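PDB 1JPC: mannose-specific lectin from Galanthus nivalis, which binds alpha-D-linked mannose as a homotetrameric bulb lectin with high affinity for alpha-(1-3)-mannose oligomers, and displays antiviral activity. Local coordinates for residues A[9-13]-A[24-28]. Numbering follows the deposited sequence. Where two conformers were deposited one is given.
With MAN (alpha-D-mannopyranose), chain D; MAN (alpha-D-mannopyranose), chain B.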
# COMPACT_ATOMS: atom_id res chain seq x y z
N THR A 9 -10.41 0.83 -16.99
CA THR A 9 -11.42 1.83 -16.77
C THR A 9 -11.71 1.97 -15.29
O THR A 9 -11.63 0.99 -14.54
CB THR A 9 -12.74 1.43 -17.51
OG1 THR A 9 -12.69 1.88 -18.87
CG2 THR A 9 -13.98 1.99 -16.83
N LEU A 10 -11.97 3.19 -14.85
CA LEU A 10 -12.37 3.43 -13.48
C LEU A 10 -13.86 3.73 -13.61
O LEU A 10 -14.25 4.70 -14.25
CB LEU A 10 -11.67 4.65 -12.88
CG LEU A 10 -10.23 4.53 -12.39
CD1 LEU A 10 -9.85 5.81 -11.67
CD2 LEU A 10 -10.08 3.33 -11.47
N SER A 11 -14.69 2.83 -13.09
CA SER A 11 -16.14 3.03 -13.14
C SER A 11 -16.52 4.14 -12.19
O SER A 11 -15.68 4.66 -11.46
CB SER A 11 -16.86 1.75 -12.74
OG SER A 11 -16.61 0.72 -13.67
N THR A 12 -17.80 4.49 -12.19
CA THR A 12 -18.31 5.53 -11.32
C THR A 12 -17.99 5.19 -9.86
O THR A 12 -18.17 4.05 -9.43
CB THR A 12 -19.82 5.65 -11.49
OG1 THR A 12 -20.14 5.81 -12.87
CG2 THR A 12 -20.34 6.84 -10.74
N GLY A 13 -17.49 6.16 -9.11
CA GLY A 13 -17.17 5.93 -7.71
C GLY A 13 -15.81 5.30 -7.48
O GLY A 13 -15.37 5.23 -6.33
N ILE A 24 -10.64 10.65 -8.13
CA ILE A 24 -11.88 9.91 -8.27
C ILE A 24 -12.81 10.29 -9.43
O ILE A 24 -12.99 11.46 -9.75
CB ILE A 24 -12.66 9.95 -6.92
CG1 ILE A 24 -13.93 9.10 -6.98
CG2 ILE A 24 -12.97 11.41 -6.53
CD1 ILE A 24 -14.64 9.01 -5.66
N MET A 25 -13.40 9.26 -10.05
CA MET A 25 -14.36 9.43 -11.13
C MET A 25 -15.72 9.51 -10.42
O MET A 25 -16.32 8.48 -10.11
CB MET A 25 -14.34 8.21 -12.06
CG MET A 25 -15.35 8.26 -13.21
SD MET A 25 -15.03 9.58 -14.44
CE MET A 25 -15.99 10.94 -13.81
N GLN A 26 -16.19 10.72 -10.15
CA GLN A 26 -17.46 10.89 -9.44
C GLN A 26 -18.73 10.56 -10.23
O GLN A 26 -18.72 10.53 -11.46
CB GLN A 26 -17.56 12.29 -8.85
CG GLN A 26 -16.48 12.57 -7.84
CD GLN A 26 -16.56 13.96 -7.28
OE1 GLN A 26 -17.26 14.82 -7.81
NE2 GLN A 26 -15.87 14.19 -6.18
N GLU A 27 -19.81 10.31 -9.50
CA GLU A 27 -21.07 9.96 -10.14
C GLU A 27 -21.69 11.13 -10.88
O GLU A 27 -22.50 10.94 -11.78
CB GLU A 27 -22.07 9.33 -9.17
CG GLU A 27 -23.19 8.60 -9.93
CD GLU A 27 -24.06 7.72 -9.06
OE1 GLU A 27 -23.56 7.14 -8.07
OE2 GLU A 27 -25.26 7.58 -9.39
N ASP A 28 -21.28 12.35 -10.54
CA ASP A 28 -21.79 13.52 -11.22
C ASP A 28 -20.90 13.84 -12.44
O ASP A 28 -20.91 14.96 -12.95
CB ASP A 28 -21.88 14.72 -10.27
CG ASP A 28 -20.52 15.26 -9.87
OD1 ASP A 28 -19.49 14.62 -10.18
OD2 ASP A 28 -20.48 16.34 -9.24
C1 MAN D . -18.19 20.26 -8.28
C2 MAN D . -18.53 18.90 -7.66
C3 MAN D . -17.72 18.68 -6.38
C4 MAN D . -16.23 18.90 -6.64
C5 MAN D . -15.99 20.25 -7.31
C6 MAN D . -14.54 20.44 -7.73
O1 MAN D . -18.58 21.29 -7.43
O2 MAN D . -18.22 17.88 -8.60
O3 MAN D . -17.93 17.34 -5.89
O4 MAN D . -15.53 18.85 -5.41
O5 MAN D . -16.78 20.37 -8.51
O6 MAN D . -14.40 21.72 -8.37
C1 MAN B . -18.47 17.26 -4.61
C2 MAN B . -18.35 15.82 -4.08
C3 MAN B . -19.33 14.87 -4.79
C4 MAN B . -20.74 15.46 -4.80
C5 MAN B . -20.71 16.87 -5.37
C6 MAN B . -22.07 17.55 -5.37
O2 MAN B . -18.60 15.80 -2.69
O3 MAN B . -19.35 13.63 -4.11
O4 MAN B . -21.60 14.63 -5.58
O5 MAN B . -19.82 17.69 -4.58
O6 MAN B . -22.49 17.85 -4.05
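Met25 O accepts a hydrogen bond from Gly13 N at 2.8 Å, with an N-H...O angle of 155° and a C=O...N angle of 173°, so the amide meets the oxygen almost end-on. This bond ties the strand 8-10 end of one sheet to strand 21-25 of the next in the bulb-type lectin fold, a beta-prism of three antiparallel sheets: residues 9-13 leave the edge strand 8-10, which pairs with strand 53-56, and turn into strand 15-18 of the next sheet, whose inner strand 21-25 ends at Met25. A further backbone bond between Met25 and Glu14 continues the join. At the backbone angles of Gly13 a beta-carbon would be jammed against the carbonyl O of Thr12.

The Met25 side chain packs on the carbonyls just before Thr12. Its CG stands anti to the backbone N (chi1 178°), and the CB-CG portion lies against two carbonyl oxygens, CB 3.8 Å from Ser11 O and CG 3.9 Å from Leu10 O; beyond CG the chain bends away toward Leu54 and Cys52. Ile24 CD1 comes within 3.9 Å of Gly13 O. Thr12 makes the tightest nonpolar approach, pressing its methyl CG2 onto Glu27, 3.3 Å from CA and 3.4 Å from CB. The threonine hydroxyl is meanwhile bonded to Cys52 O, and the glutamate carboxylate forms a salt bridge with Arg50, so both polar ends are anchored elsewhere.

Past this contact the 24-28 chain enters the mannose pocket, where Asn30 ND2 and Tyr34 OH, with Asp37 and Lys38 of the second subunit, also hydrogen-bond mannose. Gln26, its first bond directed away from residues 9-13, reaches the sugars, while Asp28 is braced by a bond from Asn30 N to OD1; its other oxygen, OD2, accepts a hydrogen bond from O2 of the chain D mannose at 2.8 Å.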